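PDB 4NH0: ESX secretion system protein EccC from Thermomonospora curvata, which forms part of the ESX (type VII) secretion system that exports EsxA and EsxB, binds EsxB, and has weak intrinsic ATPase activity. Local coordinates for residues His631-Leu636 with Ile677-Leu682; Glu625-Leu630 with Leu683-Glu688; Arg975-Asp980 with His993-Ala998; Ile979-Ser984 with Glu1048-Ser1053; Gly525-Glu530 with Glu573-Val578. One frame throughout, in Å; residues are numbered along the deposited sequence.

Contacts 1 to 4 lie in the FtsK 2 and FtsK 3 ATPase modules of the rod-like chain; contact 5 lies beside FtsK 1. Contacts 1 and 2 are neighbours in FtsK 2, their centres about 11 Å apart; both involve the helix that follows the Walker A loop, contact 1 along its last turns and contact 2 where it ends. The Val-633 side chain in contact 1 is about 12 Å from bound ATP. Contacts 3 and 4, centres about 13 Å apart, share Ile-979 and Asp-980 on one strand of FtsK 3; in contact 4 the Ser-982 side chain is about 6 Å from both ATP and the magnesium ion. Contact 5 is far off, its centre about 54 Å from that of contact 1 and about 116 Å from that of contact 3.

Contact 1. Residues His631-Leu636 with Ile677-Leu682; sequences HAVVGL and ITSLAL
Ser-679 and Leu-680 are the two residues of the helix segment 677-682 that meet strand segment 631-636, and they do so by different chemistry. Ser-679 comes first and points toward the strand. Its OG, turned away from its own backbone N (chi1 -178°), donates to the carbonyl of Val-633, OG to O 2.8 Å, tilted 19° from the carbonyl plane. The same OG lies 3.1 Å from Val-633 N. Around this polar point the packing is apolar: Val-633 CG1 sits 3.6 Å from Ser-679 OG, and Ala-632 CB 3.7 Å from it. Leu-680, next in the helix, contributes a methyl, CD2 resting 3.7 Å from Ala-632 CB, so the small alanine is flanked by a leucine branch and the serine hydroxyl.

The axes of the two short segments make 139° between their N-to-C directions, nearer antiparallel than parallel, and approach to 7.3 Å. This is the helix that follows the Walker A loop of FtsK 2. It covers a strand lying one place in from the edge of the module's mixed sheet, paired with strands 644-651 and 860-863. Leu-676 of the same helix also touches Ala-632, and Phe-691 of strand 689-694 backs Leu-680.

Ala-632, Val-633, Ser-679 and Leu-680 are all buried, and the serine hydroxyl, set among apolar groups, is satisfied by giving its hydrogen to the Val-633 carbonyl.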
# COMPACT_ATOMS: atom_id res chain seq x y z
N HIS A 631 -14.77 -2.92 -3.24
CA HIS A 631 -14.16 -1.60 -3.27
C HIS A 631 -13.58 -1.28 -1.90
O HIS A 631 -14.17 -1.61 -0.87
CB HIS A 631 -15.17 -0.54 -3.69
CG HIS A 631 -15.48 -0.54 -5.15
ND1 HIS A 631 -16.10 -1.60 -5.78
CD2 HIS A 631 -15.26 0.39 -6.11
CE1 HIS A 631 -16.25 -1.33 -7.06
NE2 HIS A 631 -15.74 -0.13 -7.29
N ALA A 632 -12.42 -0.64 -1.89
CA ALA A 632 -11.75 -0.31 -0.63
C ALA A 632 -11.24 1.12 -0.63
O ALA A 632 -10.63 1.58 -1.60
CB ALA A 632 -10.61 -1.27 -0.38
N VAL A 633 -11.49 1.83 0.46
CA VAL A 633 -10.99 3.19 0.62
C VAL A 633 -9.64 3.15 1.32
O VAL A 633 -9.46 2.45 2.31
CB VAL A 633 -11.98 4.06 1.43
CG1 VAL A 633 -12.39 3.37 2.72
CG2 VAL A 633 -11.39 5.43 1.70
N VAL A 634 -8.68 3.90 0.78
CA VAL A 634 -7.30 3.82 1.26
C VAL A 634 -6.82 5.12 1.91
O VAL A 634 -6.21 5.09 2.98
CB VAL A 634 -6.35 3.43 0.11
CG1 VAL A 634 -4.96 3.98 0.34
CG2 VAL A 634 -6.32 1.92 -0.05
N GLY A 635 -7.09 6.25 1.27
CA GLY A 635 -6.61 7.52 1.79
C GLY A 635 -7.40 8.73 1.33
O GLY A 635 -8.60 8.65 1.10
N LEU A 636 -6.71 9.86 1.21
CA LEU A 636 -7.34 11.11 0.82
C LEU A 636 -6.55 11.80 -0.29
O LEU A 636 -5.41 12.21 -0.07
CB LEU A 636 -7.48 12.04 2.02
CG LEU A 636 -8.29 13.32 1.81
CD1 LEU A 636 -9.75 12.99 1.54
CD2 LEU A 636 -8.15 14.25 3.00
N ILE A 677 -5.98 -3.98 4.01
CA ILE A 677 -6.54 -5.18 4.60
C ILE A 677 -7.70 -4.83 5.52
O ILE A 677 -8.78 -5.41 5.42
CB ILE A 677 -5.48 -5.97 5.40
CG1 ILE A 677 -4.38 -6.48 4.47
CG2 ILE A 677 -6.12 -7.12 6.14
CD1 ILE A 677 -3.28 -7.22 5.18
N THR A 678 -7.47 -3.88 6.41
CA THR A 678 -8.48 -3.45 7.36
C THR A 678 -9.68 -2.84 6.65
O THR A 678 -10.83 -3.08 7.03
CB THR A 678 -7.92 -2.43 8.37
OG1 THR A 678 -6.62 -2.86 8.81
CG2 THR A 678 -8.84 -2.30 9.57
N SER A 679 -9.41 -2.04 5.62
CA SER A 679 -10.47 -1.40 4.85
C SER A 679 -11.38 -2.44 4.22
O SER A 679 -12.61 -2.34 4.31
CB SER A 679 -9.88 -0.50 3.76
OG SER A 679 -10.90 0.16 3.03
N LEU A 680 -10.78 -3.44 3.59
CA LEU A 680 -11.54 -4.55 3.01
C LEU A 680 -12.24 -5.34 4.10
O LEU A 680 -13.35 -5.84 3.91
CB LEU A 680 -10.62 -5.46 2.20
CG LEU A 680 -10.17 -4.95 0.83
CD1 LEU A 680 -9.11 -5.86 0.25
CD2 LEU A 680 -11.36 -4.85 -0.11
N ALA A 681 -11.58 -5.46 5.25
CA ALA A 681 -12.13 -6.21 6.38
C ALA A 681 -13.37 -5.52 6.93
O ALA A 681 -14.24 -6.18 7.51
CB ALA A 681 -11.08 -6.36 7.46
N LEU A 682 -13.45 -4.21 6.75
CA LEU A 682 -14.58 -3.43 7.26
C LEU A 682 -15.79 -3.49 6.33
O LEU A 682 -16.92 -3.34 6.78
CB LEU A 682 -14.16 -1.98 7.48
CG LEU A 682 -13.24 -1.70 8.66
CD1 LEU A 682 -12.78 -0.25 8.65
CD2 LEU A 682 -13.93 -2.03 9.97

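Contact 2. Residues Glu625-Leu630 with Leu683-Glu688; sequences EWRGRL and LHTPQE
The turn that leaves the Walker A helix of FtsK 2, a P-loop NTPase module, is tied to the loop leading into strand 631-639, with Arg-627, Gly-628 and Leu-630 meeting Leu-683, His-684 and Glu-688. The charged end of the contact is a two-pronged salt bridge. Arg-627 NH1 gives the stronger bond, 3.2 Å to Glu-688 OE2 on its syn side, while NH2 makes a weak one of 3.4 Å to Glu-688 OE1. Guanidinium and carboxylate lie almost coplanar, 2° apart, although the two side chains cross at about a right angle. The arginine chain gets there by bending at chi2 and chi3, its CG passing 3.3 Å from Leu-683 O. Glu-688 OE2 is gripped a second time, on its anti side, by Thr-685 N at 2.9 Å; both donors approach from the same face of the carboxylate. The turn thereby holds the glutamate ready for the arginine, and Glu-688 N closes it with a bond of its own to Thr-685 O.

His-684 joins the other end. Its ND1 is bonded to Leu-680 O in the helix, which leaves NE2 as an acceptor, consistent with a neutral ring. Gly-628 N lies over one face of the imidazole, offset toward the rim. Gly-628 has a positive phi and brings its CA within 3.4 Å of His-684 CD2. Leu-630 folds its CD2 methyl to 3.7 Å from His-684 NE2, and at the ring edge Leu-630 N, in plane, donates a weak bond of 3.1 Å to that same NE2.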
# COMPACT_ATOMS: atom_id res chain seq x y z
N GLU A 625 -24.81 0.53 0.27
CA GLU A 625 -24.78 0.09 -1.12
C GLU A 625 -23.41 -0.45 -1.51
O GLU A 625 -23.31 -1.42 -2.26
CB GLU A 625 -25.18 1.25 -2.04
CG GLU A 625 -24.45 1.28 -3.37
CD GLU A 625 -24.94 2.40 -4.28
OE1 GLU A 625 -25.49 3.39 -3.76
OE2 GLU A 625 -24.77 2.28 -5.51
N TRP A 626 -22.36 0.17 -0.98
CA TRP A 626 -21.00 -0.19 -1.34
C TRP A 626 -20.35 -1.16 -0.36
O TRP A 626 -19.14 -1.12 -0.14
CB TRP A 626 -20.14 1.07 -1.46
CG TRP A 626 -20.45 1.88 -2.68
CD1 TRP A 626 -21.13 3.06 -2.72
CD2 TRP A 626 -20.12 1.55 -4.03
NE1 TRP A 626 -21.23 3.49 -4.02
CE2 TRP A 626 -20.62 2.59 -4.84
CE3 TRP A 626 -19.44 0.49 -4.63
CZ2 TRP A 626 -20.46 2.59 -6.23
CZ3 TRP A 626 -19.28 0.50 -6.01
CH2 TRP A 626 -19.79 1.54 -6.79
N ARG A 627 -21.16 -2.04 0.23
CA ARG A 627 -20.62 -3.07 1.10
C ARG A 627 -20.55 -4.40 0.36
O ARG A 627 -21.56 -4.89 -0.14
CB ARG A 627 -21.47 -3.23 2.36
CG ARG A 627 -20.80 -4.07 3.44
CD ARG A 627 -21.81 -4.90 4.20
NE ARG A 627 -22.40 -5.93 3.35
CZ ARG A 627 -21.83 -7.11 3.10
NH1 ARG A 627 -20.65 -7.40 3.64
NH2 ARG A 627 -22.43 -7.99 2.31
N GLY A 628 -19.35 -4.97 0.28
CA GLY A 628 -19.16 -6.23 -0.41
C GLY A 628 -19.10 -6.07 -1.91
O GLY A 628 -19.44 -6.99 -2.66
N ARG A 629 -18.67 -4.90 -2.37
CA ARG A 629 -18.55 -4.62 -3.79
C ARG A 629 -17.09 -4.69 -4.21
O ARG A 629 -16.73 -4.28 -5.31
CB ARG A 629 -19.13 -3.24 -4.12
CG ARG A 629 -20.53 -3.02 -3.57
CD ARG A 629 -21.59 -3.66 -4.45
NE ARG A 629 -21.84 -2.89 -5.66
CZ ARG A 629 -21.24 -3.11 -6.83
NH1 ARG A 629 -20.35 -4.09 -6.94
NH2 ARG A 629 -21.52 -2.36 -7.88
N LEU A 630 -16.26 -5.23 -3.32
CA LEU A 630 -14.81 -5.33 -3.52
C LEU A 630 -14.16 -3.98 -3.78
O LEU A 630 -13.13 -3.89 -4.44
CB LEU A 630 -14.49 -6.29 -4.67
CG LEU A 630 -14.49 -7.77 -4.30
CD1 LEU A 630 -13.93 -8.59 -5.44
CD2 LEU A 630 -13.69 -8.01 -3.03
N LEU A 683 -15.54 -3.71 5.05
CA LEU A 683 -16.62 -3.71 4.06
C LEU A 683 -16.97 -5.12 3.60
O LEU A 683 -17.81 -5.30 2.73
CB LEU A 683 -16.25 -2.85 2.86
CG LEU A 683 -16.10 -1.35 3.13
CD1 LEU A 683 -15.65 -0.62 1.88
CD2 LEU A 683 -17.40 -0.77 3.65
N HIS A 684 -16.31 -6.12 4.18
CA HIS A 684 -16.55 -7.50 3.80
C HIS A 684 -16.52 -8.43 5.01
O HIS A 684 -15.89 -8.13 6.02
CB HIS A 684 -15.52 -7.97 2.78
CG HIS A 684 -15.46 -7.11 1.55
ND1 HIS A 684 -14.78 -5.91 1.52
CD2 HIS A 684 -15.99 -7.28 0.32
CE1 HIS A 684 -14.90 -5.38 0.31
NE2 HIS A 684 -15.63 -6.19 -0.43
N THR A 685 -17.22 -9.56 4.90
CA THR A 685 -17.21 -10.58 5.93
C THR A 685 -16.09 -11.57 5.65
O THR A 685 -15.67 -11.72 4.51
CB THR A 685 -18.57 -11.31 6.00
OG1 THR A 685 -18.73 -12.14 4.84
CG2 THR A 685 -19.71 -10.32 6.08
N PRO A 686 -15.58 -12.24 6.70
CA PRO A 686 -14.51 -13.22 6.55
C PRO A 686 -14.84 -14.36 5.58
O PRO A 686 -13.93 -15.07 5.15
CB PRO A 686 -14.33 -13.77 7.97
CG PRO A 686 -14.76 -12.65 8.84
CD PRO A 686 -15.90 -11.99 8.12
N GLN A 687 -16.11 -14.52 5.24
CA GLN A 687 -16.52 -15.52 4.26
C GLN A 687 -16.46 -14.95 2.85
O GLN A 687 -16.57 -15.69 1.87
CB GLN A 687 -17.93 -16.03 4.56
CG GLN A 687 -18.02 -16.95 5.75
CD GLN A 687 -19.41 -17.54 5.92
OE1 GLN A 687 -19.59 -18.75 5.86
NE2 GLN A 687 -20.39 -16.68 6.13
N GLU A 688 -16.28 -13.64 2.75
CA GLU A 688 -16.23 -12.97 1.45
C GLU A 688 -14.79 -12.70 1.03
O GLU A 688 -14.47 -12.71 -0.15
CB GLU A 688 -17.03 -11.67 1.49
CG GLU A 688 -18.53 -11.88 1.59
CD GLU A 688 -19.29 -10.57 1.74
OE1 GLU A 688 -20.40 -10.46 1.17
OE2 GLU A 688 -18.79 -9.67 2.44

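Contact 3. Residues Arg975-Asp980 with His993-Ala998; sequences RLIFID and HQIGYA
The Phe-978 ring has Gly-996 O at its edge, near its plane, and the Gln-994 amide is turned nearly parallel to the ring (planes 14° apart), with NE2 in an oblique position 3.4 Å from Phe-978 CD1. The chain of Gln-994 bends at chi2 to bring the amide there. Next along, the Tyr-997 ring meets Phe-978 through CD2, 3.5 Å from Phe-978 CB, and runs beside Asp-980, whose carboxylate is turned 84° to the ring. Tyr-997 OH ends 3.4 Å from Asp-980 OD2, an oxygen that is hydrogen-bonded to Leu-985 N.

Beneath these groups the strands run parallel. Phe-978 N donates to Gly-996 O at 2.8 Å, and Ala-998 N returns a bond to Phe-978 O. Earlier, Leu-976 N bonds to His-993 O and Leu-976 O receives Ile-995 N, both 2.9 Å. Between the pairs Leu-976/Gln-994 and Phe-978/Tyr-997, strand 994-998 has one residue more, a beta bulge at Ile-995. Ile-995 turns its CB toward Ile-977 CG1, 3.8 Å away, and its CD1 to Arg-975 NE.

Strand 974-980 lies between 994-998 and 1039-1045 in the FtsK 3 sheet. On one face Leu-976 and Phe-978 pack on Thr-962 of helix 954-968, which follows the Walker A loop; on the other, Ile-977 and Ala-998 meet Leu-1007 of helix 1001-1017.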
# COMPACT_ATOMS: atom_id res chain seq x y z
N ARG A 975 9.46 -62.53 -0.10
CA ARG A 975 10.00 -62.93 1.19
C ARG A 975 11.00 -61.89 1.70
O ARG A 975 11.48 -61.06 0.93
CB ARG A 975 10.65 -64.31 1.10
CG ARG A 975 9.87 -65.30 0.25
CD ARG A 975 10.28 -66.73 0.53
NE ARG A 975 9.59 -67.27 1.69
CZ ARG A 975 8.54 -68.09 1.62
NH1 ARG A 975 8.07 -68.47 0.44
NH2 ARG A 975 7.97 -68.54 2.73
N LEU A 976 11.31 -61.96 2.99
CA LEU A 976 12.15 -60.94 3.62
C LEU A 976 13.39 -61.53 4.29
O LEU A 976 13.36 -62.63 4.82
CB LEU A 976 11.35 -60.17 4.66
CG LEU A 976 10.07 -59.47 4.21
CD1 LEU A 976 9.31 -58.95 5.42
CD2 LEU A 976 10.39 -58.33 3.27
N ILE A 977 14.48 -60.77 4.24
CA ILE A 977 15.69 -61.08 5.00
C ILE A 977 16.23 -59.81 5.62
O ILE A 977 16.46 -58.82 4.93
CB ILE A 977 16.77 -61.73 4.12
CG1 ILE A 977 16.30 -63.10 3.62
CG2 ILE A 977 18.06 -61.89 4.90
CD1 ILE A 977 17.32 -63.83 2.80
N PHE A 978 16.43 -59.83 6.94
CA PHE A 978 16.80 -58.62 7.67
C PHE A 978 18.25 -58.62 8.12
O PHE A 978 18.79 -59.64 8.54
CB PHE A 978 15.89 -58.45 8.89
CG PHE A 978 14.45 -58.23 8.54
CD1 PHE A 978 13.61 -59.31 8.29
CD2 PHE A 978 13.92 -56.96 8.47
CE1 PHE A 978 12.28 -59.12 7.97
CE2 PHE A 978 12.59 -56.76 8.16
CZ PHE A 978 11.77 -57.84 7.91
N ILE A 979 18.88 -57.45 8.03
CA ILE A 979 20.20 -57.23 8.62
C ILE A 979 20.09 -56.09 9.62
O ILE A 979 20.22 -54.92 9.26
CB ILE A 979 21.26 -56.91 7.56
CG1 ILE A 979 21.32 -58.02 6.51
CG2 ILE A 979 22.62 -56.73 8.21
CD1 ILE A 979 22.39 -57.81 5.47
N ASP A 980 19.82 -56.44 10.87
CA ASP A 980 19.56 -55.44 11.89
C ASP A 980 20.44 -55.66 13.11
O ASP A 980 20.03 -56.30 14.08
CB ASP A 980 18.08 -55.48 12.28
CG ASP A 980 17.69 -54.35 13.20
OD1 ASP A 980 18.44 -53.35 13.28
OD2 ASP A 980 16.63 -54.45 13.85
N HIS A 993 6.86 -64.38 5.86
CA HIS A 993 7.76 -63.88 4.83
C HIS A 993 9.21 -63.97 5.29
O HIS A 993 10.13 -64.11 4.48
CB HIS A 993 7.42 -62.43 4.47
CG HIS A 993 5.97 -62.20 4.20
ND1 HIS A 993 5.06 -61.92 5.19
CD2 HIS A 993 5.27 -62.19 3.04
CE1 HIS A 993 3.86 -61.76 4.66
NE2 HIS A 993 3.96 -61.92 3.35
N GLN A 994 9.41 -63.87 6.60
CA GLN A 994 10.72 -63.96 7.23
C GLN A 994 11.49 -65.20 6.77
O GLN A 994 10.98 -66.32 6.81
CB GLN A 994 10.57 -63.98 8.75
CG GLN A 994 11.76 -64.56 9.49
CD GLN A 994 12.96 -63.64 9.47
OE1 GLN A 994 14.10 -64.10 9.47
NE2 GLN A 994 12.71 -62.34 9.47
N ILE A 995 12.73 -64.99 6.33
CA ILE A 995 13.59 -66.08 5.90
C ILE A 995 14.86 -66.11 6.74
O ILE A 995 15.22 -67.14 7.30
CB ILE A 995 13.95 -65.96 4.42
CG1 ILE A 995 12.72 -66.22 3.55
CG2 ILE A 995 15.06 -66.94 4.06
CD1 ILE A 995 12.13 -67.59 3.75
N GLY A 996 15.54 -64.97 6.81
CA GLY A 996 16.77 -64.87 7.57
C GLY A 996 16.88 -63.58 8.36
O GLY A 996 16.61 -62.50 7.84
N TYR A 997 17.26 -63.70 9.62
CA TYR A 997 17.45 -62.54 10.48
C TYR A 997 18.85 -62.57 11.08
O TYR A 997 19.24 -63.54 11.72
CB TYR A 997 16.39 -62.51 11.58
CG TYR A 997 16.41 -61.24 12.41
CD1 TYR A 997 17.12 -61.17 13.60
CD2 TYR A 997 15.71 -60.12 11.99
CE1 TYR A 997 17.13 -60.01 14.35
CE2 TYR A 997 15.71 -58.96 12.74
CZ TYR A 997 16.43 -58.91 13.91
OH TYR A 997 16.44 -57.75 14.66
N ALA A 998 19.61 -61.50 10.86
CA ALA A 998 21.00 -61.45 11.29
C ALA A 998 21.26 -60.28 12.23
O ALA A 998 20.97 -59.13 11.91
CB ALA A 998 21.92 -61.37 10.09

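Contact 4. Residues Ile979-Ser984 with Glu1048-Ser1053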
# COMPACT_ATOMS: atom_id res chain seq x y z
N ILE A 979 18.88 -57.45 8.03
CA ILE A 979 20.20 -57.23 8.62
C ILE A 979 20.09 -56.09 9.62
O ILE A 979 20.22 -54.92 9.26
CB ILE A 979 21.26 -56.91 7.56
CG1 ILE A 979 21.32 -58.02 6.51
CG2 ILE A 979 22.62 -56.73 8.21
CD1 ILE A 979 22.39 -57.81 5.47
N ASP A 980 19.82 -56.44 10.87
CA ASP A 980 19.56 -55.44 11.89
C ASP A 980 20.44 -55.66 13.11
O ASP A 980 20.03 -56.30 14.08
CB ASP A 980 18.08 -55.48 12.28
CG ASP A 980 17.69 -54.35 13.20
OD1 ASP A 980 18.44 -53.35 13.28
OD2 ASP A 980 16.63 -54.45 13.85
N TYR A 981 21.65 -55.12 13.06
CA TYR A 981 22.62 -55.25 14.14
C TYR A 981 22.09 -54.68 15.45
O TYR A 981 22.31 -55.23 16.52
CB TYR A 981 23.94 -54.57 13.78
CG TYR A 981 24.77 -55.32 12.77
CD1 TYR A 981 24.52 -56.65 12.48
CD2 TYR A 981 25.82 -54.69 12.10
CE1 TYR A 981 25.29 -57.34 11.56
CE2 TYR A 981 26.59 -55.37 11.18
CZ TYR A 981 26.32 -56.70 10.91
OH TYR A 981 27.09 -57.37 10.00
N SER A 982 21.39 -53.55 15.35
CA SER A 982 20.85 -52.88 16.53
C SER A 982 19.58 -53.56 17.02
O SER A 982 19.07 -53.24 18.09
CB SER A 982 20.58 -51.41 16.23
OG SER A 982 21.76 -50.74 15.84
N ARG A 983 19.08 -54.50 16.22
CA ARG A 983 17.83 -55.20 16.50
C ARG A 983 16.71 -54.21 16.78
O ARG A 983 16.23 -54.09 17.90
CB ARG A 983 18.01 -56.17 17.68
CG ARG A 983 19.34 -56.90 17.67
CD ARG A 983 19.32 -58.15 18.54
NE ARG A 983 18.23 -58.15 19.51
CZ ARG A 983 17.46 -59.21 19.76
NH1 ARG A 983 17.66 -60.34 19.10
NH2 ARG A 983 16.49 -59.13 20.66
N SER A 984 16.31 -53.49 15.73
CA SER A 984 15.26 -52.49 15.81
C SER A 984 14.03 -52.95 15.04
O SER A 984 12.97 -52.32 15.10
CB SER A 984 15.75 -51.15 15.24
OG SER A 984 16.68 -50.53 16.11
N GLU A 1048 25.91 -48.29 8.06
CA GLU A 1048 27.24 -47.80 8.40
C GLU A 1048 27.95 -48.76 9.35
O GLU A 1048 29.17 -48.78 9.43
CB GLU A 1048 27.16 -46.40 9.03
CG GLU A 1048 26.65 -46.37 10.47
CD GLU A 1048 25.15 -46.48 10.57
OE1 GLU A 1048 24.48 -46.64 9.53
OE2 GLU A 1048 24.62 -46.40 11.70
N MET A 1049 27.16 -49.57 10.06
CA MET A 1049 27.71 -50.53 11.01
C MET A 1049 27.96 -51.89 10.36
O MET A 1049 28.57 -52.77 10.96
CB MET A 1049 26.77 -50.68 12.21
CG MET A 1049 26.67 -49.45 13.08
SD MET A 1049 25.19 -49.45 14.11
CE MET A 1049 25.33 -51.05 14.90
N VAL A 1050 27.47 -52.05 9.14
CA VAL A 1050 27.66 -53.30 8.40
C VAL A 1050 28.65 -53.09 7.26
O VAL A 1050 29.08 -54.05 6.62
CB VAL A 1050 26.32 -53.84 7.86
CG1 VAL A 1050 25.93 -53.11 6.58
CG2 VAL A 1050 26.40 -55.34 7.61
N ALA A 1051 29.02 -51.84 7.03
CA ALA A 1051 29.97 -51.50 5.97
C ALA A 1051 31.38 -51.36 6.53
O ALA A 1051 32.04 -50.34 6.33
CB ALA A 1051 29.55 -50.22 5.27
N THR A 1052 31.85 -52.39 7.22
CA THR A 1052 33.19 -52.39 7.79
C THR A 1052 34.24 -52.67 6.72
O THR A 1052 33.96 -52.57 5.52
CB THR A 1052 33.33 -53.44 8.91
OG1 THR A 1052 33.12 -54.75 8.38
CG2 THR A 1052 32.32 -53.18 10.01
N SER A 1053 35.44 -53.03 7.15
CA SER A 1053 36.51 -53.40 6.23
C SER A 1053 36.11 -54.62 5.42
O SER A 1053 36.35 -54.69 4.22
CB SER A 1053 37.81 -53.67 6.99
OG SER A 1053 37.62 -54.68 7.97
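Tyr-981 carries the contact, its ring presenting an edge to the backbone of 1048-1053: CE2 lies 3.3 Å from Met-1049 O, which sits near the ring plane. Val-1050 comes to the same end of the ring, CG2 3.6 Å from Tyr-981 CZ, crossing the tyrosine at about a right angle. The same methyl also reaches Ile-979, its CG2 4.1 Å from Ile-979 CG2. Met-1049 bends at chi3 (53°), swinging CE back to lie 3.9 Å from Tyr-981 CB and 3.7 Å from Ser-982 OG. No hydrogen bond crosses between the segments.

The tyrosine is set by a type I beta turn from Asp-980 to Arg-983, closed by Arg-983 N to Asp-980 O at 3.0 Å. In this P-loop NTPase fold, the turn follows strand 974-980, while 1048-1053 follows its sheet neighbour, strand 1039-1045. Ser-982 OG is hydrogen-bonded to Asp-1046 OD2, just past that strand, at the position that probably corresponds to the active-site Glu-425 of FtsK 1. The Ser-982 side chain is about 6 Å from both the magnesium ion and ATP. Leu-1057 packs on both Ile-979 and Val-1050, and Ser-1001 and Ala-1004 of helix 1001-1017 touch Tyr-981.

Contact 5. Residues Gly525-Glu530 with Glu573-Val578; sequences GPVDEE and ESLFDV
One hydrogen bond crosses the contact: Leu-575 N, on the first residue of helix 575-583, donates to Gly-525 O. The modelled separation of 2.5 Å is very short and doubtful at this resolution. The same oxygen receives a CA-H...O contact from Ser-574, CA to O 3.4 Å, and so lies against the N-terminus of the helix.

Capping within the helix start adds to this. Ser-574 is the N-cap; its OG, placed between the backbone N and the carbonyl carbon (chi1 64°), accepts a weak bond from Asp-577 N at 3.4 Å and makes another weak one, 2.8 Å, to Asp-577 OD2.

Apolar contact is confined to one pair of branches, Val-527 CG1 and Leu-575 CD1, 3.7 Å apart on side chains that cross at about a right angle. Pro-526 lies loosely beside the carbonyl of Glu-573, CA to O 4.0 Å.

Phe-576 makes a cation-pi contact with Arg-322 of the FtsK 1 Walker A helix, consistent with this region being the linker after FtsK 1 that binds back on that module. If the short bond is taken at face value, Gly-525 O would occupy one N-terminal amide and Ser-574 OG, weakly, another, consistent with capping of the helix start.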
# COMPACT_ATOMS: atom_id res chain seq x y z
N GLY A 525 -5.06 50.20 17.43
CA GLY A 525 -5.00 51.01 18.64
C GLY A 525 -6.32 51.01 19.38
O GLY A 525 -7.29 50.39 18.94
N PRO A 526 -6.36 51.69 20.53
CA PRO A 526 -7.59 51.86 21.32
C PRO A 526 -8.33 53.13 20.94
O PRO A 526 -7.89 53.85 20.04
CB PRO A 526 -7.06 51.94 22.75
CG PRO A 526 -5.75 52.65 22.59
CD PRO A 526 -5.19 52.25 21.24
N VAL A 527 -9.45 53.41 21.60
CA VAL A 527 -10.14 54.69 21.44
C VAL A 527 -10.39 55.30 22.82
O VAL A 527 -10.51 54.58 23.82
CB VAL A 527 -11.47 54.55 20.64
CG1 VAL A 527 -11.53 53.22 19.91
CG2 VAL A 527 -12.69 54.73 21.54
N ASP A 528 -10.46 56.63 22.88
CA ASP A 528 -10.33 57.35 24.15
C ASP A 528 -11.63 57.98 24.64
O ASP A 528 -12.64 57.99 23.94
CB ASP A 528 -9.26 58.43 24.01
CG ASP A 528 -8.00 57.91 23.35
OD1 ASP A 528 -6.96 57.83 24.03
OD2 ASP A 528 -8.06 57.56 22.15
N GLU A 529 -11.59 58.50 25.86
CA GLU A 529 -12.69 59.25 26.45
C GLU A 529 -12.12 60.32 27.39
O GLU A 529 -11.02 60.17 27.92
CB GLU A 529 -13.66 58.32 27.20
CG GLU A 529 -13.62 58.38 28.73
CD GLU A 529 -12.34 57.81 29.35
OE1 GLU A 529 -11.47 57.32 28.60
OE2 GLU A 529 -12.22 57.84 30.59
N GLU A 530 -12.86 61.42 27.57
CA GLU A 530 -12.38 62.53 28.39
C GLU A 530 -12.25 62.14 29.86
O GLU A 530 -11.15 62.13 30.41
CB GLU A 530 -13.32 63.74 28.26
N GLU A 573 -7.24 46.88 24.72
CA GLU A 573 -7.51 46.06 23.55
C GLU A 573 -7.59 46.92 22.30
O GLU A 573 -8.10 48.04 22.33
CB GLU A 573 -8.81 45.26 23.73
CG GLU A 573 -10.05 46.10 23.93
CD GLU A 573 -11.32 45.27 23.90
OE1 GLU A 573 -11.24 44.07 23.58
OE2 GLU A 573 -12.41 45.82 24.19
N SER A 574 -7.08 46.40 21.19
CA SER A 574 -7.03 47.15 19.94
C SER A 574 -8.41 47.31 19.32
O SER A 574 -9.32 46.52 19.59
CB SER A 574 -6.10 46.46 18.94
OG SER A 574 -6.58 45.18 18.58
N LEU A 575 -8.57 48.34 18.50
CA LEU A 575 -9.82 48.59 17.80
C LEU A 575 -10.12 47.46 16.84
O LEU A 575 -11.28 47.14 16.58
CB LEU A 575 -9.77 49.93 17.05
CG LEU A 575 -11.02 50.43 16.34
CD1 LEU A 575 -11.13 51.94 16.47
CD2 LEU A 575 -11.01 50.04 14.87
N PHE A 576 -9.06 46.85 16.31
CA PHE A 576 -9.18 45.72 15.40
C PHE A 576 -9.96 44.58 16.06
O PHE A 576 -10.94 44.08 15.51
CB PHE A 576 -7.80 45.23 14.97
CG PHE A 576 -7.83 44.13 13.95
CD1 PHE A 576 -7.84 42.80 14.34
CD2 PHE A 576 -7.85 44.42 12.60
CE1 PHE A 576 -7.86 41.79 13.40
CE2 PHE A 576 -7.88 43.41 11.66
CZ PHE A 576 -7.89 42.10 12.06
N ASP A 577 -9.50 44.17 17.24
CA ASP A 577 -10.12 43.07 17.97
C ASP A 577 -11.58 43.37 18.30
O ASP A 577 -12.43 42.49 18.20
CB ASP A 577 -9.34 42.78 19.26
CG ASP A 577 -7.93 42.32 18.99
OD1 ASP A 577 -7.71 41.63 17.97
OD2 ASP A 577 -7.03 42.64 19.79
N VAL A 578 -11.86 44.60 18.70
CA VAL A 578 -13.21 45.01 19.06
C VAL A 578 -14.17 44.88 17.88
O VAL A 578 -15.29 44.41 18.03
CB VAL A 578 -13.24 46.46 19.59
CG1 VAL A 578 -14.66 46.89 19.91
CG2 VAL A 578 -12.35 46.60 20.81